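Local atomic coordinates of T cell receptor mu chain (Monodelphis domestica, PDB entry 7L15), a protein that pairs with a gamma chain to form the marsupial gamma mu T cell receptor, which probably recognises antigen at the T cell surface. Residues Leu136-Phe141 against Cys151-Phe156; Leu161-Thr166 against Cys203-Leu208. All blocks are in the same frame, centred on the assembly; numbering follows the deposited sequence.

Contact 1 of 2, residues Leu136-Phe141 against Cys151-Phe156; sequences LSPSVF and CLIRNF
In the A-B hairpin of the immunoglobulin constant domain, Phe141 and Leu152 form an antiparallel hydrogen-bonded pair, and two rungs away Ser139 is matched with Arg154. The first pair is tightly tied: Phe141 N reaches Leu152 O over 2.8 Å in the plane of that carbonyl, and Leu152 N returns a nearly straight bond to Phe141 O at 2.7 Å. The ladder slackens toward Pro138. Arg154 N still binds Ser139 O at 3.1 Å, but the reverse bond from Ser139 N to Arg154 O is weak.

Between these pairs Val140 and Ile153 face the inside of the sandwich, where branched aliphatic side chains suit both the extended strand and the apolar core. Val140 CG1, held anti to its own N (chi1 179°), meets Cys151 SG, the sulfur bonded to Cys203, at 3.7 Å. Pro138 runs alongside Ile153 with the two side chains similarly directed, Pro138 CB 3.5 Å from Ile153 CG2. The proline ring also packs on Phe156, Pro138 CD 3.6 Å from Phe156 CB; having no N-H to offer, proline fits the place where the ladder stops.

On the other face the Phe141 ring sets CD2 4.1 Å from Leu152 CG and has Arg154 CG at its edge. The T cell receptor gamma chain covers this side: its Glu136 forms a salt bridge with Arg154, and its Lys140 hydrogen-bonds Ser139 OG. Asn155 OD1 accepts weak bonds from Arg154 NE and NH1, while Asn155 ND2 is held by Thr186. At the corner of the chain Asn155 and Phe156 share Tyr187 as their opposite number, a G1 beta bulge. One hairpin face toward the core and the other toward a partner chain is the arrangement typical of paired T cell receptor constant domains.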
loop_
_atom_site.group_PDB
_atom_site.type_symbol
_atom_site.label_atom_id
_atom_site.label_comp_id
_atom_site.label_asym_id
_atom_site.label_seq_id
_atom_site.Cartn_x
_atom_site.Cartn_y
_atom_site.Cartn_z
ATOM N N LEU A 136 25.511 12.834 0.671
ATOM C CA LEU A 136 24.889 13.889 1.460
ATOM C C LEU A 136 24.837 13.435 2.913
ATOM O O LEU A 136 24.158 12.456 3.235
ATOM C CB LEU A 136 23.480 14.189 0.929
ATOM C CG LEU A 136 22.744 15.428 1.426
ATOM C CD1 LEU A 136 23.551 16.668 1.091
ATOM C CD2 LEU A 136 21.347 15.531 0.815
ATOM N N SER A 137 25.570 14.112 3.780
ATOM C CA SER A 137 25.539 13.750 5.193
ATOM C C SER A 137 24.222 14.205 5.814
ATOM O O SER A 137 23.725 15.278 5.476
ATOM C CB SER A 137 26.694 14.397 5.948
ATOM O OG SER A 137 27.936 13.944 5.455
ATOM N N PRO A 138 23.643 13.418 6.716
ATOM C CA PRO A 138 22.397 13.828 7.367
ATOM C C PRO A 138 22.635 14.842 8.470
ATOM O O PRO A 138 23.750 15.007 8.981
ATOM C CB PRO A 138 21.868 12.521 7.961
ATOM C CG PRO A 138 23.121 11.734 8.276
ATOM C CD PRO A 138 24.048 12.053 7.109
ATOM N N SER A 139 21.554 15.530 8.826
ATOM C CA SER A 139 21.464 16.243 10.092
ATOM C C SER A 139 20.674 15.386 11.075
ATOM O O SER A 139 19.916 14.500 10.675
ATOM C CB SER A 139 20.798 17.612 9.913
ATOM O OG SER A 139 19.729 17.532 8.986
ATOM N N VAL A 140 20.884 15.635 12.371
ATOM C CA VAL A 140 20.356 14.766 13.416
ATOM C C VAL A 140 19.651 15.613 14.470
ATOM O O VAL A 140 20.237 16.555 15.009
ATOM C CB VAL A 140 21.472 13.914 14.051
ATOM C CG1 VAL A 140 20.919 13.039 15.149
ATOM C CG2 VAL A 140 22.151 13.062 12.978
ATOM N N PHE A 141 18.405 15.259 14.783
ATOM C CA PHE A 141 17.612 15.994 15.757
ATOM C C PHE A 141 16.997 15.027 16.744
ATOM O O PHE A 141 16.440 14.002 16.337
ATOM C CB PHE A 141 16.515 16.799 15.063
ATOM C CG PHE A 141 17.029 17.632 13.940
ATOM C CD1 PHE A 141 17.601 18.875 14.189
ATOM C CD2 PHE A 141 16.976 17.169 12.640
ATOM C CE1 PHE A 141 18.113 19.650 13.135
ATOM C CE2 PHE A 141 17.470 17.946 11.583
ATOM C CZ PHE A 141 18.037 19.188 11.835
ATOM N N CYS A 151 14.713 9.953 17.273
ATOM C CA CYS A 151 15.882 10.562 16.671
ATOM C C CYS A 151 15.569 10.772 15.192
ATOM O O CYS A 151 15.350 9.808 14.463
ATOM C CB CYS A 151 17.113 9.679 16.890
ATOM S SG CYS A 151 18.541 10.318 16.109
ATOM N N LEU A 152 15.519 12.029 14.760
ATOM C CA LEU A 152 15.129 12.383 13.401
ATOM C C LEU A 152 16.381 12.621 12.570
ATOM O O LEU A 152 17.220 13.452 12.931
ATOM C CB LEU A 152 14.240 13.625 13.408
ATOM C CG LEU A 152 14.067 14.383 12.099
ATOM C CD1 LEU A 152 13.431 13.498 11.077
ATOM C CD2 LEU A 152 13.175 15.607 12.358
ATOM N N ILE A 153 16.492 11.917 11.450
ATOM C CA ILE A 153 17.696 11.908 10.630
ATOM C C ILE A 153 17.295 12.312 9.211
ATOM O O ILE A 153 16.627 11.536 8.514
ATOM C CB ILE A 153 18.360 10.529 10.655
ATOM C CG1 ILE A 153 18.618 10.131 12.107
ATOM C CG2 ILE A 153 19.666 10.536 9.831
ATOM C CD1 ILE A 153 18.830 8.636 12.287
ATOM N N ARG A 154 17.706 13.508 8.768
ATOM C CA ARG A 154 17.112 14.120 7.576
ATOM C C ARG A 154 18.090 14.267 6.423
ATOM O O ARG A 154 19.168 14.851 6.571
ATOM C CB ARG A 154 16.516 15.490 7.888
ATOM C CG ARG A 154 15.345 15.406 8.815
ATOM C CD ARG A 154 14.194 16.335 8.462
ATOM N NE ARG A 154 14.299 16.950 7.149
ATOM C CZ ARG A 154 14.140 18.248 6.921
ATOM N NH1 ARG A 154 14.243 18.714 5.691
ATOM N NH2 ARG A 154 13.850 19.079 7.922
ATOM N N ASN A 155 17.679 13.759 5.266
ATOM C CA ASN A 155 18.288 14.081 3.988
ATOM C C ASN A 155 19.735 13.604 3.956
ATOM O O ASN A 155 20.689 14.359 4.189
ATOM C CB ASN A 155 18.118 15.575 3.712
ATOM C CG ASN A 155 16.645 16.001 3.798
ATOM O OD1 ASN A 155 16.294 16.949 4.507
ATOM N ND2 ASN A 155 15.782 15.278 3.095
ATOM N N PHE A 156 19.885 12.313 3.700
ATOM C CA PHE A 156 21.179 11.708 3.480
ATOM C C PHE A 156 21.118 10.849 2.233
ATOM O O PHE A 156 20.051 10.418 1.798
ATOM C CB PHE A 156 21.631 10.878 4.682
ATOM C CG PHE A 156 20.623 9.878 5.165
ATOM C CD1 PHE A 156 19.598 10.267 6.018
ATOM C CD2 PHE A 156 20.722 8.543 4.803
ATOM C CE1 PHE A 156 18.680 9.341 6.482
ATOM C CE2 PHE A 156 19.809 7.607 5.265
ATOM C CZ PHE A 156 18.781 8.008 6.101
#

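Contact 2 of 2, residues Leu161-Thr166 against Cys203-Leu208; sequences LHVSLT and CSVKHL
With CG wedged between its backbone N and carbonyl carbon (chi1 49°), Leu161 swings its CD2 branch to 3.8 Å from Val205 CG1, the two side chains meeting at a slant. Val205 supplies that methyl by holding CG1 anti to its N (chi1 175°); its other branch, CG2, lies 4.1 Å from Val163 CG1. The same Val163 methyl touches Cys203 SG at 3.8 Å, and Leu165 extends CD2 to within 3.7 Å of Cys203 CB. Small and branched apolar groups thus follow one another along the inner face, beside the sulfur through which Cys203 is disulfide-bonded to Cys151.

These residues belong to the C and F strands of the C1-set immunoglobulin fold, neighbours in the sheet that opposes the one carrying Cys151. Two hydrogen-bonded antiparallel pairs join them. Lys206 N binds His162 O at 2.8 Å, and His162 N binds Lys206 O, both donors in the plane of the acceptor carbonyl. At the second pair Ser204 N reaches Ser164 O at 2.9 Å, whereas the bond from Ser164 N to Ser204 O is more bent, 135° at the hydrogen.

His162, Ser164, Ser204 and Lys206 occupy the outer face, where polar and charged groups can meet solvent. The exposed His162 and Lys206 meet mainly through their inner carbons, His162 CB to Lys206 CB 4.3 Å, and Ser204 OG is hydrogen-bonded to Glu211 on the adjoining strand 210-216. At the far end, Leu161 CB lies at the edge of the His207 ring, 4.2 Å from His207 CD2. Leu208 CG lies over one face of that ring, toward its rim, and His207 NE2 donates to Pro158 O, satisfying a polar atom of a buried histidine and fixing the turn of its ring.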
loop_
_atom_site.group_PDB
_atom_site.type_symbol
_atom_site.label_atom_id
_atom_site.label_comp_id
_atom_site.label_asym_id
_atom_site.label_seq_id
_atom_site.Cartn_x
_atom_site.Cartn_y
_atom_site.Cartn_z
ATOM N N LEU A 161 23.236 3.553 6.655
ATOM C CA LEU A 161 23.746 4.237 7.839
ATOM C C LEU A 161 23.574 3.332 9.049
ATOM O O LEU A 161 22.860 2.329 9.016
ATOM C CB LEU A 161 23.066 5.600 8.079
ATOM C CG LEU A 161 21.541 5.807 8.062
ATOM C CD1 LEU A 161 20.764 4.583 8.496
ATOM C CD2 LEU A 161 21.126 6.982 8.924
ATOM N N HIS A 162 24.222 3.721 10.132
ATOM C CA HIS A 162 24.110 3.044 11.409
ATOM C C HIS A 162 23.704 4.085 12.436
ATOM O O HIS A 162 24.283 5.177 12.466
ATOM C CB HIS A 162 25.437 2.384 11.785
ATOM C CG HIS A 162 25.350 1.455 12.951
ATOM N ND1 HIS A 162 25.620 1.858 14.243
ATOM C CD2 HIS A 162 25.051 0.137 13.020
ATOM C CE1 HIS A 162 25.485 0.828 15.059
ATOM N NE2 HIS A 162 25.146 -0.228 14.342
ATOM N N VAL A 163 22.694 3.751 13.249
ATOM C CA VAL A 163 22.124 4.639 14.255
ATOM C C VAL A 163 22.148 3.937 15.599
ATOM O O VAL A 163 21.998 2.713 15.695
ATOM C CB VAL A 163 20.678 5.065 13.937
ATOM C CG1 VAL A 163 20.247 6.240 14.832
ATOM C CG2 VAL A 163 20.543 5.423 12.481
ATOM N N SER A 164 22.325 4.732 16.646
ATOM C CA SER A 164 22.374 4.220 18.009
ATOM C C SER A 164 21.916 5.316 18.962
ATOM O O SER A 164 22.388 6.453 18.875
ATOM C CB SER A 164 23.791 3.750 18.337
ATOM O OG SER A 164 23.869 3.285 19.655
ATOM N N LEU A 165 20.968 4.981 19.833
ATOM C CA LEU A 165 20.560 5.823 20.950
ATOM C C LEU A 165 21.167 5.284 22.241
ATOM O O LEU A 165 21.066 4.087 22.522
ATOM C CB LEU A 165 19.035 5.858 21.082
ATOM C CG LEU A 165 18.219 6.755 20.166
ATOM C CD1 LEU A 165 16.776 6.302 20.232
ATOM C CD2 LEU A 165 18.360 8.241 20.564
ATOM N N THR A 166 21.755 6.165 23.042
ATOM C CA THR A 166 22.434 5.748 24.259
ATOM C C THR A 166 22.162 6.739 25.376
ATOM O O THR A 166 22.032 7.942 25.141
ATOM C CB THR A 166 23.949 5.634 24.067
ATOM O OG1 THR A 166 24.453 6.882 23.576
ATOM C CG2 THR A 166 24.282 4.508 23.081
ATOM N N CYS A 203 21.875 10.589 20.405
ATOM C CA CYS A 203 21.650 9.887 19.160
ATOM C C CYS A 203 22.892 10.029 18.303
ATOM O O CYS A 203 23.361 11.144 18.063
ATOM C CB CYS A 203 20.436 10.429 18.412
ATOM S SG CYS A 203 20.143 9.413 16.987
ATOM N N SER A 204 23.415 8.912 17.833
ATOM C CA SER A 204 24.687 8.908 17.138
ATOM C C SER A 204 24.529 8.192 15.806
ATOM O O SER A 204 24.068 7.045 15.768
ATOM C CB SER A 204 25.759 8.241 17.995
ATOM O OG SER A 204 26.870 7.908 17.185
ATOM N N VAL A 205 24.913 8.868 14.723
ATOM C CA VAL A 205 24.700 8.392 13.361
ATOM C C VAL A 205 26.042 8.277 12.656
ATOM O O VAL A 205 26.874 9.187 12.734
ATOM C CB VAL A 205 23.759 9.336 12.585
ATOM C CG1 VAL A 205 23.630 8.895 11.130
ATOM C CG2 VAL A 205 22.394 9.381 13.262
ATOM N N LYS A 206 26.245 7.164 11.965
ATOM C CA LYS A 206 27.440 6.936 11.167
ATOM C C LYS A 206 27.008 6.815 9.715
ATOM O O LYS A 206 26.108 6.034 9.391
ATOM C CB LYS A 206 28.188 5.684 11.632
ATOM C CG LYS A 206 29.154 5.948 12.782
ATOM C CD LYS A 206 29.439 4.682 13.573
ATOM C CE LYS A 206 30.703 4.813 14.417
ATOM N NZ LYS A 206 31.604 3.619 14.280
ATOM N N HIS A 207 27.623 7.611 8.854
ATOM C CA HIS A 207 27.209 7.670 7.463
ATOM C C HIS A 207 28.445 8.031 6.660
ATOM O O HIS A 207 29.073 9.060 6.931
ATOM C CB HIS A 207 26.081 8.693 7.278
ATOM C CG HIS A 207 25.589 8.803 5.868
ATOM N ND1 HIS A 207 25.970 9.826 5.028
ATOM C CD2 HIS A 207 24.754 8.013 5.149
ATOM C CE1 HIS A 207 25.396 9.656 3.847
ATOM N NE2 HIS A 207 24.650 8.564 3.896
ATOM N N LEU A 208 28.826 7.145 5.733
ATOM C CA LEU A 208 30.021 7.315 4.891
ATOM C C LEU A 208 31.256 7.568 5.736
ATOM O O LEU A 208 32.090 8.413 5.413
ATOM C CB LEU A 208 29.831 8.446 3.874
ATOM C CG LEU A 208 28.655 8.204 2.931
ATOM C CD1 LEU A 208 28.482 9.389 2.031
ATOM C CD2 LEU A 208 28.855 6.928 2.121
#

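Overall arrangement
Contact 1 precedes contact 2 along the chain, and their centres lie about 10 Å apart within the same constant domain. They belong to its two facing sheets: contact 1 pairs strands 139-145 and 148-156, whereas contact 2 pairs strands 162-167 and 201-207. The disulfide Cys151-Cys203 pins one sheet to the other, and near it Ile153 CD1 packs against Val163 CG2. His207 also packs beside Pro138, a further link between the two contacts. The outward face of contact 1 meets the T cell receptor gamma chain, while no other chain of the assembly touches contact 2, so of the two strand pairs it is contact 1 that takes part in receptor pairing.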